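Local coordinates for protein Ton_1535 (Thermococcus onnurineus, PDB 3ZPJ) that is of unknown function but folds as an alpha-solenoid of successive helices whose path includes an unusual left-handed helical turn, at residues A[51-54]-A[55-59]; A[122-126]-A[127-131]; A[164-167]-A[168-172]. All coordinates share one frame; numbering follows the deposited sequence.

Contact 1 (A[51-54]-A[55-59])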
loop_
_atom_site.group_PDB
_atom_site.type_symbol
_atom_site.label_atom_id
_atom_site.label_comp_id
_atom_site.label_asym_id
_atom_site.label_seq_id
_atom_site.Cartn_x
_atom_site.Cartn_y
_atom_site.Cartn_z
ATOM N N GLU A 51 15.885 -8.967 -26.084
ATOM C CA GLU A 51 15.469 -9.037 -27.484
ATOM C C GLU A 51 14.390 -10.090 -27.765
ATOM O O GLU A 51 13.966 -10.260 -28.904
ATOM C CB GLU A 51 16.674 -9.243 -28.408
ATOM C CG GLU A 51 17.240 -10.657 -28.416
ATOM C CD GLU A 51 18.106 -10.967 -27.202
ATOM O OE1 GLU A 51 18.232 -10.098 -26.311
ATOM O OE2 GLU A 51 18.663 -12.086 -27.144
ATOM N N TRP A 52 13.952 -10.796 -26.731
ATOM C CA TRP A 52 12.828 -11.726 -26.862
ATOM C C TRP A 52 11.486 -11.020 -26.619
ATOM O O TRP A 52 10.445 -11.455 -27.119
ATOM C CB TRP A 52 12.973 -12.923 -25.902
ATOM C CG TRP A 52 13.777 -14.098 -26.450
ATOM C CD1 TRP A 52 15.045 -14.479 -26.079
ATOM C CD2 TRP A 52 13.364 -15.029 -27.467
ATOM N NE1 TRP A 52 15.438 -15.582 -26.807
ATOM C CE2 TRP A 52 14.424 -15.941 -27.657
ATOM C CE3 TRP A 52 12.203 -15.179 -28.232
ATOM C CZ2 TRP A 52 14.355 -16.977 -28.577
ATOM C CZ3 TRP A 52 12.142 -16.210 -29.153
ATOM C CH2 TRP A 52 13.208 -17.094 -29.316
ATOM N N ILE A 53 11.528 -9.928 -25.854
ATOM C CA ILE A 53 10.329 -9.205 -25.406
ATOM C C ILE A 53 9.316 -8.768 -26.491
ATOM O O ILE A 53 8.101 -8.957 -26.314
ATOM C CB ILE A 53 10.705 -8.025 -24.467
ATOM C CG1 ILE A 53 11.354 -8.580 -23.188
ATOM C CG2 ILE A 53 9.481 -7.149 -24.142
ATOM C CD1 ILE A 53 11.666 -7.543 -22.118
ATOM N N PRO A 54 9.799 -8.191 -27.609
ATOM C CA PRO A 54 8.842 -7.773 -28.635
ATOM C C PRO A 54 8.080 -8.947 -29.236
ATOM O O PRO A 54 6.866 -8.839 -29.436
ATOM C CB PRO A 54 9.741 -7.125 -29.700
ATOM C CG PRO A 54 10.923 -6.647 -28.943
ATOM C CD PRO A 54 11.165 -7.753 -27.949
ATOM N N SER A 55 8.782 -10.041 -29.520
ATOM C CA SER A 55 8.149 -11.212 -30.119
ATOM C C SER A 55 7.100 -11.861 -29.205
ATOM O O SER A 55 6.059 -12.338 -29.668
ATOM C CB SER A 55 9.199 -12.243 -30.509
ATOM O OG SER A 55 8.568 -13.395 -31.033
ATOM N N ILE A 56 7.382 -11.885 -27.910
ATOM C CA ILE A 56 6.462 -12.460 -26.951
ATOM C C ILE A 56 5.208 -11.599 -26.788
ATOM O O ILE A 56 4.087 -12.120 -26.748
ATOM C CB ILE A 56 7.114 -12.607 -25.571
ATOM C CG1 ILE A 56 8.382 -13.453 -25.654
ATOM C CG2 ILE A 56 6.134 -13.228 -24.599
ATOM C CD1 ILE A 56 9.114 -13.563 -24.327
ATOM N N MET A 57 5.401 -10.287 -26.667
ATOM C CA MET A 57 4.271 -9.363 -26.545
ATOM C C MET A 57 3.356 -9.455 -27.774
ATOM O O MET A 57 2.127 -9.442 -27.647
ATOM C CB MET A 57 4.754 -7.928 -26.326
ATOM C CG MET A 57 5.311 -7.656 -24.933
ATOM S SD MET A 57 4.212 -8.042 -23.567
ATOM C CE MET A 57 4.889 -6.948 -22.357
ATOM N N GLU A 58 3.955 -9.569 -28.958
ATOM C CA GLU A 58 3.193 -9.843 -30.178
ATOM C C GLU A 58 2.333 -11.104 -30.054
ATOM O O GLU A 58 1.204 -11.136 -30.534
ATOM C CB GLU A 58 4.116 -9.993 -31.392
ATOM C CG GLU A 58 4.694 -8.710 -31.957
ATOM C CD GLU A 58 5.628 -8.985 -33.143
ATOM O OE1 GLU A 58 6.093 -10.141 -33.288
ATOM O OE2 GLU A 58 5.891 -8.053 -33.935
ATOM N N ASP A 59 2.875 -12.151 -29.440
ATOM C CA ASP A 59 2.134 -13.403 -29.311
ATOM C C ASP A 59 0.964 -13.246 -28.358
ATOM O O ASP A 59 -0.144 -13.734 -28.616
ATOM C CB ASP A 59 3.043 -14.517 -28.821
ATOM C CG ASP A 59 4.041 -14.931 -29.852
ATOM O OD1 ASP A 59 3.849 -14.590 -31.042
ATOM O OD2 ASP A 59 5.018 -15.601 -29.469
#
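With chi1 at -57°, the CG1 branch of I56 runs beside its own backbone N, anti to the carbonyl carbon, and so turns back over W52: CG1 lies 3.2 Å from W52 O, and the extended branch brings CD1 to 4.2 Å from W52 CB. M57 leaves the backbone the same way, but a bend at chi2 (-55°) leads the rest of its chain off, and only the base touches, with M57 CG 4.3 Å from I53 CG2.

Three successive i to i+4 bonds fix this spacing. I56 N donates to W52 O over 3.2 Å, M57 N to I53 O over 3.0 Å and nearly straight (168°), and E58 N to P54 O over 3.0 Å. P54 has no N-H to give, which suits the first turn of a helix. On the exposed side, E58 CG rests 3.3 Å from P54 O. Cut back to an alanine, I56 would lose CG1 and CD1, which would probably leave W52 CB without its apolar partner and open a gap toward L20.

W52 faces helix 16-22, its ring stacked on Y16, I53 and M57 pack on V40 of helix 29-45, and I56 bridges the two, touching L20 and V40. M57 continues to T83 and L84, joining the start of helix 53-66 to helix 70-86.

Contact 2 (A[122-126]-A[127-131])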
loop_
_atom_site.group_PDB
_atom_site.type_symbol
_atom_site.label_atom_id
_atom_site.label_comp_id
_atom_site.label_asym_id
_atom_site.label_seq_id
_atom_site.Cartn_x
_atom_site.Cartn_y
_atom_site.Cartn_z
ATOM N N TYR A 122 -7.659 -3.271 -10.968
ATOM C CA TYR A 122 -6.550 -3.863 -10.239
ATOM C C TYR A 122 -5.293 -3.777 -11.083
ATOM O O TYR A 122 -4.215 -3.456 -10.554
ATOM C CB TYR A 122 -6.842 -5.310 -9.848
ATOM C CG TYR A 122 -5.615 -6.065 -9.390
ATOM C CD1 TYR A 122 -5.124 -5.903 -8.103
ATOM C CD2 TYR A 122 -4.941 -6.931 -10.246
ATOM C CE1 TYR A 122 -4.005 -6.576 -7.675
ATOM C CE2 TYR A 122 -3.807 -7.598 -9.829
ATOM C CZ TYR A 122 -3.353 -7.425 -8.535
ATOM O OH TYR A 122 -2.236 -8.100 -8.096
ATOM N N HIS A 123 -5.431 -4.022 -12.396
ATOM C CA HIS A 123 -4.275 -3.909 -13.294
ATOM C C HIS A 123 -3.761 -2.479 -13.433
ATOM O O HIS A 123 -2.545 -2.251 -13.481
ATOM C CB HIS A 123 -4.515 -4.599 -14.633
ATOM C CG HIS A 123 -4.519 -6.087 -14.515
ATOM N ND1 HIS A 123 -3.358 -6.829 -14.484
ATOM C CD2 HIS A 123 -5.533 -6.968 -14.355
ATOM C CE1 HIS A 123 -3.661 -8.106 -14.327
ATOM N NE2 HIS A 123 -4.971 -8.218 -14.247
ATOM N N LEU A 124 -4.675 -1.517 -13.427
ATOM C CA LEU A 124 -4.278 -0.120 -13.430
ATOM C C LEU A 124 -3.424 0.207 -12.199
ATOM O O LEU A 124 -2.482 0.994 -12.276
ATOM C CB LEU A 124 -5.508 0.778 -13.471
ATOM C CG LEU A 124 -6.132 0.981 -14.850
ATOM C CD1 LEU A 124 -7.508 1.597 -14.679
ATOM C CD2 LEU A 124 -5.227 1.879 -15.724
ATOM N N ALA A 125 -3.753 -0.400 -11.067
ATOM C CA ALA A 125 -2.983 -0.159 -9.839
ATOM C C ALA A 125 -1.618 -0.812 -9.908
ATOM O O ALA A 125 -0.622 -0.186 -9.572
ATOM C CB ALA A 125 -3.734 -0.637 -8.610
ATOM N N ILE A 126 -1.576 -2.069 -10.341
ATOM C CA ILE A 126 -0.312 -2.775 -10.585
ATOM C C ILE A 126 0.575 -1.966 -11.528
ATOM O O ILE A 126 1.793 -1.917 -11.369
ATOM C CB ILE A 126 -0.549 -4.171 -11.222
ATOM C CG1 ILE A 126 -1.270 -5.107 -10.263
ATOM C CG2 ILE A 126 0.743 -4.800 -11.645
ATOM C CD1 ILE A 126 -0.901 -4.928 -8.840
ATOM N N ALA A 127 -0.051 -1.313 -12.501
ATOM C CA ALA A 127 0.651 -0.514 -13.515
ATOM C C ALA A 127 1.277 0.757 -12.952
ATOM O O ALA A 127 2.038 1.436 -13.635
ATOM C CB ALA A 127 -0.322 -0.146 -14.619
ATOM N N GLY A 128 0.941 1.093 -11.711
ATOM C CA GLY A 128 1.406 2.335 -11.132
ATOM C C GLY A 128 0.525 3.529 -11.461
ATOM O O GLY A 128 1.003 4.653 -11.519
ATOM N N TYR A 129 -0.768 3.294 -11.657
ATOM C CA TYR A 129 -1.708 4.368 -11.975
ATOM C C TYR A 129 -2.820 4.385 -10.940
ATOM O O TYR A 129 -3.967 4.074 -11.244
ATOM C CB TYR A 129 -2.321 4.162 -13.361
ATOM C CG TYR A 129 -1.324 3.987 -14.480
ATOM C CD1 TYR A 129 -0.112 4.652 -14.464
ATOM C CD2 TYR A 129 -1.607 3.166 -15.568
ATOM C CE1 TYR A 129 0.793 4.510 -15.489
ATOM C CE2 TYR A 129 -0.708 3.019 -16.599
ATOM C CZ TYR A 129 0.495 3.697 -16.556
ATOM O OH TYR A 129 1.407 3.566 -17.579
ATOM N N PRO A 130 -2.485 4.742 -9.699
ATOM C CA PRO A 130 -3.452 4.581 -8.613
ATOM C C PRO A 130 -4.709 5.436 -8.783
ATOM O O PRO A 130 -5.805 4.954 -8.493
ATOM C CB PRO A 130 -2.663 5.013 -7.384
ATOM C CG PRO A 130 -1.593 5.901 -7.924
ATOM C CD PRO A 130 -1.215 5.306 -9.226
ATOM N N ASP A 131 -4.564 6.669 -9.252
ATOM C CA ASP A 131 -5.729 7.515 -9.416
ATOM C C ASP A 131 -6.702 6.958 -10.460
ATOM O O ASP A 131 -7.908 6.954 -10.219
ATOM C CB ASP A 131 -5.322 8.955 -9.733
ATOM C CG ASP A 131 -4.510 9.581 -8.614
ATOM O OD1 ASP A 131 -5.118 10.004 -7.608
ATOM O OD2 ASP A 131 -3.266 9.644 -8.733
#
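L124 and Y129 meet where helix 110-126 ends: L124 CD2 approaches the edge of the Y129 ring in its plane, 3.8 Å from Y129 CD2, and the two side chains cross at about a right angle. The same residues are also tied through the backbone, Y129 N donating a hydrogen bond to L124 O over 2.9 Å. Y129 CB sits 3.4 Å from that oxygen, and chi1 of -54°, which sets CG beside the backbone N, turns the ring back toward the leucine. A127 O lies over one ring face, offset toward the rim.

The turn of the chain places Y129 there. G128 takes a positive phi (86°), at which a CB would press on the carbonyl oxygen of A127, a conformation that suits glycine. Its N bonds to A125 O over 2.9 Å from above the carbonyl plane, 62° out of it, well off the lone pairs. One residue earlier, A127 N still closes a helical bond to H123 O at 2.8 Å, and A127 CB rests 3.3 Å from that same oxygen.

Further out, H123 ND1 is hydrogen-bonded to S82 OG, while Y129 packs on M94 and F97 of helix 90-104 and L124 on A133 and I136 of the helix that follows.

The nested pair of bonds, G128 N to A125 O inside Y129 N to L124 O, is a Schellman motif, and the leucine-tyrosine contact is the apolar interaction that commonly accompanies it. Y129 then occupies the N-cap position just before helix 130-146, making this a compact helix-to-helix turn of the alpha-solenoid.

Contact 3 (A[164-167]-A[168-172])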
loop_
_atom_site.group_PDB
_atom_site.type_symbol
_atom_site.label_atom_id
_atom_site.label_comp_id
_atom_site.label_asym_id
_atom_site.label_seq_id
_atom_site.Cartn_x
_atom_site.Cartn_y
_atom_site.Cartn_z
ATOM N N LEU A 164 -10.256 -7.090 -4.278
ATOM C CA LEU A 164 -9.316 -6.490 -5.219
ATOM C C LEU A 164 -8.808 -5.104 -4.775
ATOM O O LEU A 164 -7.639 -4.758 -5.003
ATOM C CB LEU A 164 -9.897 -6.454 -6.640
ATOM C CG LEU A 164 -10.227 -7.841 -7.219
ATOM C CD1 LEU A 164 -11.022 -7.783 -8.510
ATOM C CD2 LEU A 164 -8.988 -8.606 -7.456
ATOM N N LEU A 165 -9.682 -4.316 -4.155
ATOM C CA LEU A 165 -9.286 -3.021 -3.611
ATOM C C LEU A 165 -8.160 -3.290 -2.617
ATOM O O LEU A 165 -7.103 -2.680 -2.688
ATOM C CB LEU A 165 -10.469 -2.318 -2.931
ATOM C CG LEU A 165 -11.472 -1.605 -3.835
ATOM C CD1 LEU A 165 -12.768 -1.355 -3.079
ATOM C CD2 LEU A 165 -10.920 -0.289 -4.371
ATOM N N GLU A 166 -8.380 -4.272 -1.746
ATOM C CA GLU A 166 -7.414 -4.627 -0.718
ATOM C C GLU A 166 -6.076 -5.059 -1.295
ATOM O O GLU A 166 -5.021 -4.626 -0.824
ATOM C CB GLU A 166 -7.968 -5.693 0.237
ATOM C CG GLU A 166 -7.027 -5.983 1.412
ATOM C CD GLU A 166 -7.456 -7.165 2.268
ATOM O OE1 GLU A 166 -8.441 -7.848 1.908
ATOM O OE2 GLU A 166 -6.797 -7.412 3.306
ATOM N N LYS A 167 -6.108 -5.887 -2.334
ATOM C CA LYS A 167 -4.862 -6.377 -2.919
ATOM C C LYS A 167 -4.115 -5.251 -3.650
ATOM O O LYS A 167 -2.888 -5.196 -3.629
ATOM C CB LYS A 167 -5.105 -7.588 -3.827
ATOM C CG LYS A 167 -3.885 -8.036 -4.642
ATOM C CD LYS A 167 -3.133 -9.151 -3.971
ATOM C CE LYS A 167 -1.962 -9.647 -4.837
ATOM N NZ LYS A 167 -2.285 -10.752 -5.793
ATOM N N ALA A 168 -4.857 -4.349 -4.272
ATOM C CA ALA A 168 -4.255 -3.176 -4.896
ATOM C C ALA A 168 -3.528 -2.365 -3.833
ATOM O O ALA A 168 -2.349 -2.035 -3.977
ATOM C CB ALA A 168 -5.326 -2.325 -5.570
ATOM N N GLY A 169 -4.250 -2.060 -2.763
ATOM C CA GLY A 169 -3.657 -1.401 -1.616
ATOM C C GLY A 169 -2.357 -2.047 -1.161
ATOM O O GLY A 169 -1.345 -1.364 -1.001
ATOM N N ASP A 170 -2.378 -3.363 -0.972
ATOM C CA ASP A 170 -1.198 -4.092 -0.541
ATOM C C ASP A 170 0.004 -3.908 -1.472
ATOM O O ASP A 170 1.149 -4.094 -1.051
ATOM C CB ASP A 170 -1.497 -5.587 -0.407
ATOM C CG ASP A 170 -2.344 -5.907 0.811
ATOM O OD1 ASP A 170 -2.396 -5.091 1.764
ATOM O OD2 ASP A 170 -2.961 -6.985 0.807
ATOM N N THR A 171 -0.238 -3.553 -2.729
ATOM C CA THR A 171 0.881 -3.442 -3.662
ATOM C C THR A 171 1.386 -2.022 -3.752
ATOM O O THR A 171 2.338 -1.765 -4.472
ATOM C CB THR A 171 0.535 -3.924 -5.104
ATOM O OG1 THR A 171 -0.394 -3.016 -5.705
ATOM C CG2 THR A 171 -0.067 -5.333 -5.085
ATOM N N LEU A 172 0.729 -1.100 -3.046
ATOM C CA LEU A 172 1.061 0.321 -3.134
ATOM C C LEU A 172 1.779 0.842 -1.903
ATOM O O LEU A 172 1.679 0.262 -0.822
ATOM C CB LEU A 172 -0.209 1.142 -3.348
ATOM C CG LEU A 172 -0.873 0.908 -4.700
ATOM C CD1 LEU A 172 -2.241 1.582 -4.750
ATOM C CD2 LEU A 172 0.016 1.393 -5.840
#
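T171, which folds back against K167, grips A168 O twice: its N donates over 2.9 Å and its OG1 over 2.8 Å, the hydroxyl arriving in the carbonyl plane on a lone pair. A chi1 of 69° puts OG1 between the backbone N and the carbonyl carbon, within range of that oxygen, and sends the methyl the other way, so that T171 CG2 comes to 3.2 Å from K167 O. The N-H of T171 also makes a weak bond to K167 O, bent to 124°.

Just before this, the helical pattern is regular. G169 N points at L165 O over 2.9 Å in an almost perfectly straight bond (178°), and D170 N reaches E166 O, also at 2.9 Å. The carboxylate of D170 turns back over the helix, its CG 3.4 Å from E166 O.

The acidic ends of E166 and D170 come near one another, OE2 and OD2 being 4.6 Å apart. Both are in salt bridges with K203 NZ, which probably offsets their mutual repulsion, and D170 OD1 is held separately by Y181 OH. The opposite chemistry marks A168, whose methyl packs on A125 and F180 of the flanking helices.

Beyond the regular turns, T171 N to A168 O and L172 N to G169 O are i to i+3 bonds, and R219 NH1 donates a hydrogen bond to L172 O. A threonine hydroxyl bonding back to a carbonyl of the preceding turn is a common helical feature; here it belongs to the C-terminal end of helix 151-170, packed between successive helices of the alpha-solenoid.

All three contacts are partly buried local turns, but they occupy different places: the centre of contact 1, which begins a helix, lies about 31 Å from the centre of the chain, those of contacts 2 and 3 about 12 and 6 Å. Contact 2 joins the end of helix 110-126 to the start of helix 130-146, and contact 3 closes helix 151-170. Contact 1 touches neither. Contacts 2 and 3 pack directly, A125 CB lying 3.8 Å from A168 CB and Y122 CE1 3.4 Å from K167 CG. Their chemistry differs accordingly: apolar branches over regular helical bonds in contact 1, a Schellman turn through a glycine of positive phi in contact 2, and two acids that share a lysine, and a threonine hydroxyl, in contact 3.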